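Local atomic coordinates of putative cytochrome P450 YjiB (Bacillus subtilis subsp. subtilis, PDB entry 4RM4), a protein that binds heme and probably works as a cytochrome P450 monooxygenase, using molecular oxygen to oxidise organic substrates. Residues F51-D54 with D55-V59; P110-Q113 with E114-E118; P269-M272 with P273-V276. One frame throughout, in Å; residues are numbered along the deposited sequence.

Interaction 1 of 3, residues F51-D54 with D55-V59; sequences FLYD and DVKKV
Tyr53 and Lys57, one turn apart, carry the direct polar side-chain contact. With chi1 near 180° in both residues (-177° and -164°), ring and lysine chain run out side by side and point the same way, and the lysine stays extended to its end, which carries the amine as far out as the phenol. Lys57 NZ donates to Tyr53 OH at 3.0 Å, while CD of the lysine lies obliquely by the ring, 3.7 Å from Tyr53 CE2. The phenol oxygen has a second hydrogen bond, to the carbonyl of Pro338, which ties the ring end to a distant loop and probably limits its turning.

A water-mediated link joins Leu52 to Asp55. The water accepts from Leu52 N at 2.8 Å and donates to Asp55 OD2 at 2.7 Å. Leu52 occupies the N-cap position, so the water stands in for one half of a capping box, the bond from the Asp55 side chain to the N-cap N-H; leucine has no side-chain acceptor for the other half, and no capping box forms. Asp55 OD2 also lies 3.9 Å from Leu52 CD1, the two side chains running alongside one another.

This is the opening turn of helix 53-61, the B helix of the P450 fold, which follows closely on strand 47-50. The first amide of the helix, Tyr53 N, is bonded to Asp320.

Backbone bonds then set the helical pitch: Val56 N reaches Leu52 O at 2.8 Å, nearly straight at 174°, followed by Lys57 N to Tyr53 O and Lys58 N to Asp54 O.

On the inward side a Val56 methyl, CG2, lies close against the carbonyl oxygen Leu52 O, at 3.3 Å. Apolar packing of this valine is with Val314, Ala317 and Ala312.

Interaction 2 of 3, residues P110-Q113 with E114-E118; sequences PRIQ and EITDE
Thr116 and Ile112 meet on the tightly packed side of this helical turn. Thr116 OG1 donates to Ile112 O at 2.9 Å, and Thr116 N reaches the same oxygen at 3.0 Å from the opposite face of the carbonyl plane. Two bonds therefore grip one acceptor, and the buried hydroxyl is satisfied within its own helix. Ile115 is also packed tightly: its CG1 lies 3.1 Å from Arg111 O, the carbonyl that accepts Ile115 N, so the branch is pressed onto the preceding turn.

The open side holds Arg111 and the exposed Glu114. Arg111 NE forms a salt bridge with Glu114 OE1 at 3.0 Å, as short as the buried bonds but less enclosed. The two side chains cross at about a right angle and their guanidinium and carboxylate planes stand 82° apart, so a single nitrogen makes the link and the bidentate, coplanar form is absent. Arg111 NH1 is taken by the carboxylate of Glu146, and the arginine thus bridges two acids.

Gln113, partly exposed, lies at the border with helix 352-369. It bends forward along the helix at chi2 (64°), which brings NE2 to 2.9 Å from Asp117 OD1. The acceptor lies in the amide plane of the glutamine, whereas the donor comes from above the carboxylate plane, and the N-H...O angle of 135° marks a bent bond. Gln113 NE2 also bonds Ser365 OG. A leucine in its place would probably leave Asp117 OD1 and Ser365 OG without this shared amide and weaken the polar tie between the helices.

Helix 102-123 rests here on two others: Ile112, Gln113 and Thr116 face helix 352-369, while Ile115 packs on Leu139, Ile142 and Val143 of helix 138-147.

Interaction 3 of 3, residues P269-M272 with P273-V276; sequences PELM and PQAV
Met272 leads its side chain out with CG anti to the backbone N (chi1 -175°), then turns at both chi2 (67°) and chi3, and this curl swings the sulfur round toward the next helical turn. There SD lies 4.2 Å from Ala275 CB, and Met272 CG is equally far from Val276 CG2, the valine branch that lies beside its own backbone N. The methionine and valine side chains pass each other at a slant, with van der Waals contact and no polar bond between them.

Backbone geometry marks where the helix starts. A short 3-10 segment, 269-271, closes with Met272 N bonded to Pro269 O at 3.2 Å. The chain then changes to alpha-helical spacing: Ala275 N bonds Leu271 O at 3.1 Å, and Val276 N bonds Met272 O at 2.8 Å. Pro273 falls in the first turn of the alpha helix, where an N-H is not needed for the helical bonding; Pro269 O is already taken by Met272 N. Its ring CD approaches Glu270 O at 3.4 Å and Met272 CB at 3.6 Å.

Helix 272-282 is the K helix of the P450 fold, which carries the family's ExxR motif. Met272 and Val276 both rest on Leu363 of helix 352-369, and Met272 also touches Leu265 of helix 261-267, so the curled side chain fills a seam among three helices. The side chain of Val276 lies about 8 Å from the heme.

Met272, Ala275 and Val276 are buried and uncharged, and their side chains meet one another through apolar contacts; this face is therefore probably held to helices 352-369 and 261-267 mainly by van der Waals contact.

In the fold
Each contact is local, within its own continuous run of chain at a helix, and each has one buried and one exposed flank. Interactions 1 and 3 open helices 53-61 and 272-282, whereas interaction 2 falls in the middle of helix 102-123. Interactions 2 and 3, with centres about 19 Å apart, both lean on helix 352-369, from different helices. Interaction 1 stands on the opposite side of the chain's centre from interaction 2, about 38 Å between centres, beside the mixed sheet. The water bridge of interaction 1 and the salt bridge and amide link of interaction 2 involve partly exposed residues; the apolar contacts of interaction 3 gather at its buried Met272, Ala275 and Val276.

Interaction 1 of 3, residues F51-D54 with D55-V59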
loop_
_atom_site.group_PDB
_atom_site.type_symbol
_atom_site.label_atom_id
_atom_site.label_comp_id
_atom_site.label_asym_id
_atom_site.label_seq_id
_atom_site.Cartn_x
_atom_site.Cartn_y
_atom_site.Cartn_z
ATOM N N PHE A 51 7.328 -15.293 10.759
ATOM C CA PHE A 51 5.960 -15.550 10.300
ATOM C C PHE A 51 4.837 -15.413 11.342
ATOM O O PHE A 51 3.670 -15.309 10.965
ATOM C CB PHE A 51 5.866 -16.950 9.665
ATOM C CG PHE A 51 6.663 -17.096 8.390
ATOM C CD1 PHE A 51 6.105 -16.764 7.171
ATOM C CD2 PHE A 51 7.972 -17.569 8.420
ATOM C CE1 PHE A 51 6.849 -16.888 5.986
ATOM C CE2 PHE A 51 8.717 -17.693 7.248
ATOM C CZ PHE A 51 8.150 -17.351 6.030
ATOM N N LEU A 52 5.172 -15.439 12.632
ATOM C CA LEU A 52 4.143 -15.365 13.676
ATOM C C LEU A 52 3.794 -13.926 14.029
ATOM O O LEU A 52 4.657 -13.054 14.030
ATOM C CB LEU A 52 4.588 -16.098 14.952
ATOM C CG LEU A 52 4.756 -17.621 14.940
ATOM C CD1 LEU A 52 5.270 -18.116 16.280
ATOM C CD2 LEU A 52 3.441 -18.316 14.598
ATOM N N TYR A 53 2.530 -13.684 14.345
ATOM C CA TYR A 53 2.090 -12.324 14.680
ATOM C C TYR A 53 2.956 -11.604 15.742
ATOM O O TYR A 53 3.406 -10.482 15.527
ATOM C CB TYR A 53 0.618 -12.338 15.099
ATOM C CG TYR A 53 0.040 -10.974 15.391
ATOM C CD1 TYR A 53 -0.664 -10.263 14.418
ATOM C CD2 TYR A 53 0.200 -10.397 16.643
ATOM C CE1 TYR A 53 -1.197 -9.000 14.701
ATOM C CE2 TYR A 53 -0.306 -9.155 16.926
ATOM C CZ TYR A 53 -1.005 -8.458 15.960
ATOM O OH TYR A 53 -1.513 -7.220 16.285
ATOM N N ASP A 54 3.179 -12.216 16.902
ATOM C CA ASP A 54 3.976 -11.528 17.921
ATOM C C ASP A 54 5.406 -11.220 17.449
ATOM O O ASP A 54 5.949 -10.142 17.713
ATOM C CB ASP A 54 3.993 -12.320 19.240
ATOM C CG ASP A 54 2.623 -12.390 19.897
ATOM O OD1 ASP A 54 1.739 -11.582 19.535
ATOM O OD2 ASP A 54 2.431 -13.250 20.780
ATOM N N ASP A 55 6.018 -12.166 16.742
ATOM C CA ASP A 55 7.371 -11.971 16.246
ATOM C C ASP A 55 7.414 -10.879 15.176
ATOM O O ASP A 55 8.250 -9.965 15.238
ATOM C CB ASP A 55 7.934 -13.285 15.708
ATOM C CG ASP A 55 8.070 -14.341 16.789
ATOM O OD1 ASP A 55 8.114 -13.945 17.967
ATOM O OD2 ASP A 55 8.139 -15.547 16.460
ATOM N N VAL A 56 6.512 -10.973 14.209
ATOM C CA VAL A 56 6.423 -9.960 13.161
ATOM C C VAL A 56 6.205 -8.567 13.751
ATOM O O VAL A 56 6.866 -7.608 13.363
ATOM C CB VAL A 56 5.289 -10.261 12.154
ATOM C CG1 VAL A 56 5.020 -9.025 11.281
ATOM C CG2 VAL A 56 5.644 -11.457 11.289
ATOM N N LYS A 57 5.277 -8.445 14.693
ATOM C CA LYS A 57 4.934 -7.126 15.229
ATOM C C LYS A 57 6.110 -6.537 16.019
ATOM O O LYS A 57 6.391 -5.332 15.943
ATOM C CB LYS A 57 3.670 -7.207 16.092
ATOM C CG LYS A 57 3.039 -5.855 16.368
ATOM C CD LYS A 57 1.681 -5.994 17.024
ATOM C CE LYS A 57 0.984 -4.646 17.154
ATOM N NZ LYS A 57 -0.402 -4.849 17.664
ATOM N N LYS A 58 6.819 -7.390 16.748
ATOM C CA LYS A 58 7.998 -6.942 17.483
ATOM C C LYS A 58 9.095 -6.444 16.541
ATOM O O LYS A 58 9.664 -5.371 16.761
ATOM C CB LYS A 58 8.551 -8.057 18.371
ATOM C CG LYS A 58 9.891 -7.678 19.017
ATOM C CD LYS A 58 10.193 -8.514 20.262
ATOM C CE LYS A 58 11.510 -8.079 20.916
ATOM N NZ LYS A 58 11.445 -6.698 21.463
ATOM N N VAL A 59 9.405 -7.224 15.504
ATOM C CA VAL A 59 10.432 -6.818 14.536
ATOM C C VAL A 59 10.093 -5.446 13.938
ATOM O O VAL A 59 10.906 -4.535 13.927
ATOM C CB VAL A 59 10.609 -7.864 13.397
ATOM C CG1 VAL A 59 11.498 -7.323 12.257
ATOM C CG2 VAL A 59 11.178 -9.188 13.956
HETATM O O HOH W 1 7.709 -15.888 13.804
#

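Interaction 2 of 3, residues P110-Q113 with E114-E118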
loop_
_atom_site.group_PDB
_atom_site.type_symbol
_atom_site.label_atom_id
_atom_site.label_comp_id
_atom_site.label_asym_id
_atom_site.label_seq_id
_atom_site.Cartn_x
_atom_site.Cartn_y
_atom_site.Cartn_z
ATOM N N PRO A 110 -14.975 14.726 -1.145
ATOM C CA PRO A 110 -15.714 15.184 -2.323
ATOM C C PRO A 110 -15.014 14.833 -3.627
ATOM O O PRO A 110 -15.621 14.194 -4.492
ATOM C CB PRO A 110 -15.727 16.706 -2.152
ATOM C CG PRO A 110 -15.475 16.955 -0.682
ATOM C CD PRO A 110 -15.130 15.661 -0.016
ATOM N N ARG A 111 -13.754 15.236 -3.777
ATOM C CA ARG A 111 -13.047 15.023 -5.038
ATOM C C ARG A 111 -12.724 13.561 -5.331
ATOM O O ARG A 111 -12.680 13.151 -6.492
ATOM C CB ARG A 111 -11.775 15.867 -5.119
ATOM C CG ARG A 111 -11.790 16.873 -6.266
ATOM C CD ARG A 111 -11.810 16.167 -7.620
ATOM N NE ARG A 111 -12.477 16.970 -8.640
ATOM C CZ ARG A 111 -12.395 16.745 -9.948
ATOM N NH1 ARG A 111 -11.656 15.743 -10.415
ATOM N NH2 ARG A 111 -13.045 17.535 -10.792
ATOM N N ILE A 112 -12.485 12.776 -4.285
ATOM C CA ILE A 112 -12.215 11.358 -4.480
ATOM C C ILE A 112 -13.490 10.676 -4.963
ATOM O O ILE A 112 -13.442 9.783 -5.817
ATOM C CB ILE A 112 -11.685 10.702 -3.189
ATOM C CG1 ILE A 112 -10.390 11.415 -2.750
ATOM C CG2 ILE A 112 -11.488 9.200 -3.405
ATOM C CD1 ILE A 112 -9.950 11.120 -1.318
ATOM N N GLN A 113 -14.627 11.125 -4.439
ATOM C CA GLN A 113 -15.928 10.609 -4.861
ATOM C C GLN A 113 -16.198 10.921 -6.325
ATOM O O GLN A 113 -16.659 10.065 -7.081
ATOM C CB GLN A 113 -17.053 11.157 -3.978
ATOM C CG GLN A 113 -18.432 10.550 -4.267
ATOM C CD GLN A 113 -18.504 9.058 -3.971
ATOM O OE1 GLN A 113 -18.412 8.635 -2.818
ATOM N NE2 GLN A 113 -18.680 8.255 -5.014
ATOM N N GLU A 114 -15.898 12.150 -6.730
ATOM C CA GLU A 114 -16.132 12.565 -8.103
ATOM C C GLU A 114 -15.262 11.762 -9.067
ATOM O O GLU A 114 -15.730 11.313 -10.109
ATOM C CB GLU A 114 -15.896 14.071 -8.237
ATOM C CG GLU A 114 -16.854 14.900 -7.393
ATOM C CD GLU A 114 -16.458 16.367 -7.278
ATOM O OE1 GLU A 114 -15.320 16.717 -7.652
ATOM O OE2 GLU A 114 -17.291 17.170 -6.808
ATOM N N ILE A 115 -14.001 11.560 -8.704
ATOM C CA ILE A 115 -13.096 10.758 -9.513
ATOM C C ILE A 115 -13.615 9.324 -9.659
ATOM O O ILE A 115 -13.594 8.733 -10.742
ATOM C CB ILE A 115 -11.701 10.702 -8.874
ATOM C CG1 ILE A 115 -11.024 12.071 -8.944
ATOM C CG2 ILE A 115 -10.855 9.666 -9.559
ATOM C CD1 ILE A 115 -9.835 12.201 -8.002
ATOM N N THR A 116 -14.049 8.758 -8.546
ATOM C CA THR A 116 -14.576 7.404 -8.537
ATOM C C THR A 116 -15.779 7.307 -9.469
ATOM O O THR A 116 -15.854 6.412 -10.312
ATOM C CB THR A 116 -14.993 6.978 -7.110
ATOM O OG1 THR A 116 -13.832 6.977 -6.260
ATOM C CG2 THR A 116 -15.597 5.593 -7.128
ATOM N N ASP A 117 -16.714 8.236 -9.328
ATOM C CA ASP A 117 -17.919 8.194 -10.156
ATOM C C ASP A 117 -17.585 8.315 -11.639
ATOM O O ASP A 117 -18.224 7.681 -12.475
ATOM C CB ASP A 117 -18.926 9.265 -9.730
ATOM C CG ASP A 117 -19.461 9.035 -8.333
ATOM O OD1 ASP A 117 -19.331 7.898 -7.824
ATOM O OD2 ASP A 117 -20.018 9.985 -7.743
ATOM N N GLU A 118 -16.572 9.115 -11.960
ATOM C CA GLU A 118 -16.173 9.311 -13.356
ATOM C C GLU A 118 -15.562 8.058 -13.970
ATOM O O GLU A 118 -15.809 7.747 -15.136
ATOM C CB GLU A 118 -15.213 10.497 -13.484
ATOM C CG GLU A 118 -15.842 11.818 -13.089
ATOM C CD GLU A 118 -15.015 13.013 -13.519
ATOM O OE1 GLU A 118 -13.964 12.813 -14.166
ATOM O OE2 GLU A 118 -15.423 14.155 -13.212
#

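Interaction 3 of 3, residues P269-M272 with P273-V276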
loop_
_atom_site.group_PDB
_atom_site.type_symbol
_atom_site.label_atom_id
_atom_site.label_comp_id
_atom_site.label_asym_id
_atom_site.label_seq_id
_atom_site.Cartn_x
_atom_site.Cartn_y
_atom_site.Cartn_z
ATOM N N PRO A 269 -24.416 -0.373 3.398
ATOM C CA PRO A 269 -23.113 0.240 3.126
ATOM C C PRO A 269 -22.403 0.756 4.384
ATOM O O PRO A 269 -21.211 1.041 4.315
ATOM C CB PRO A 269 -23.456 1.394 2.172
ATOM C CG PRO A 269 -24.903 1.658 2.381
ATOM C CD PRO A 269 -25.518 0.340 2.732
ATOM N N GLU A 270 -23.106 0.857 5.510
ATOM C CA GLU A 270 -22.473 1.291 6.750
ATOM C C GLU A 270 -21.491 0.257 7.308
ATOM O O GLU A 270 -20.690 0.561 8.187
ATOM C CB GLU A 270 -23.509 1.672 7.825
ATOM C CG GLU A 270 -24.324 0.510 8.383
ATOM C CD GLU A 270 -25.495 0.130 7.491
ATOM O OE1 GLU A 270 -25.657 0.762 6.431
ATOM O OE2 GLU A 270 -26.260 -0.793 7.863
ATOM N N LEU A 271 -21.556 -0.966 6.806
ATOM C CA LEU A 271 -20.626 -1.987 7.265
ATOM C C LEU A 271 -19.265 -1.892 6.571
ATOM O O LEU A 271 -18.335 -2.617 6.922
ATOM C CB LEU A 271 -21.219 -3.379 7.058
ATOM C CG LEU A 271 -22.487 -3.645 7.874
ATOM C CD1 LEU A 271 -23.167 -4.902 7.394
ATOM C CD2 LEU A 271 -22.162 -3.751 9.348
ATOM N N MET A 272 -19.139 -0.989 5.604
ATOM C CA MET A 272 -17.929 -0.943 4.783
ATOM C C MET A 272 -16.604 -0.643 5.525
ATOM O O MET A 272 -15.603 -1.317 5.279
ATOM C CB MET A 272 -18.120 -0.030 3.571
ATOM C CG MET A 272 -16.940 -0.031 2.616
ATOM S SD MET A 272 -16.738 -1.628 1.793
ATOM C CE MET A 272 -18.156 -1.626 0.700
ATOM N N PRO A 273 -16.577 0.357 6.428
ATOM C CA PRO A 273 -15.283 0.585 7.094
ATOM C C PRO A 273 -14.722 -0.698 7.725
ATOM O O PRO A 273 -13.538 -0.988 7.614
ATOM C CB PRO A 273 -15.627 1.606 8.191
ATOM C CG PRO A 273 -16.792 2.360 7.639
ATOM C CD PRO A 273 -17.600 1.331 6.861
ATOM N N GLN A 274 -15.579 -1.459 8.389
ATOM C CA GLN A 274 -15.146 -2.694 9.015
ATOM C C GLN A 274 -14.754 -3.749 7.984
ATOM O O GLN A 274 -13.869 -4.569 8.220
ATOM C CB GLN A 274 -16.250 -3.209 9.946
ATOM C CG GLN A 274 -16.706 -2.158 10.967
ATOM C CD GLN A 274 -18.014 -1.447 10.586
ATOM O OE1 GLN A 274 -18.097 -0.744 9.571
ATOM N NE2 GLN A 274 -19.046 -1.633 11.413
ATOM N N ALA A 275 -15.425 -3.736 6.840
ATOM C CA ALA A 275 -15.126 -4.686 5.777
ATOM C C ALA A 275 -13.754 -4.362 5.197
ATOM O O ALA A 275 -12.975 -5.255 4.845
ATOM C CB ALA A 275 -16.190 -4.616 4.689
ATOM N N VAL A 276 -13.456 -3.072 5.104
ATOM C CA VAL A 276 -12.140 -2.658 4.628
ATOM C C VAL A 276 -11.030 -3.148 5.575
ATOM O O VAL A 276 -9.999 -3.647 5.125
ATOM C CB VAL A 276 -12.088 -1.128 4.392
ATOM C CG1 VAL A 276 -10.644 -0.635 4.278
ATOM C CG2 VAL A 276 -12.886 -0.786 3.140
#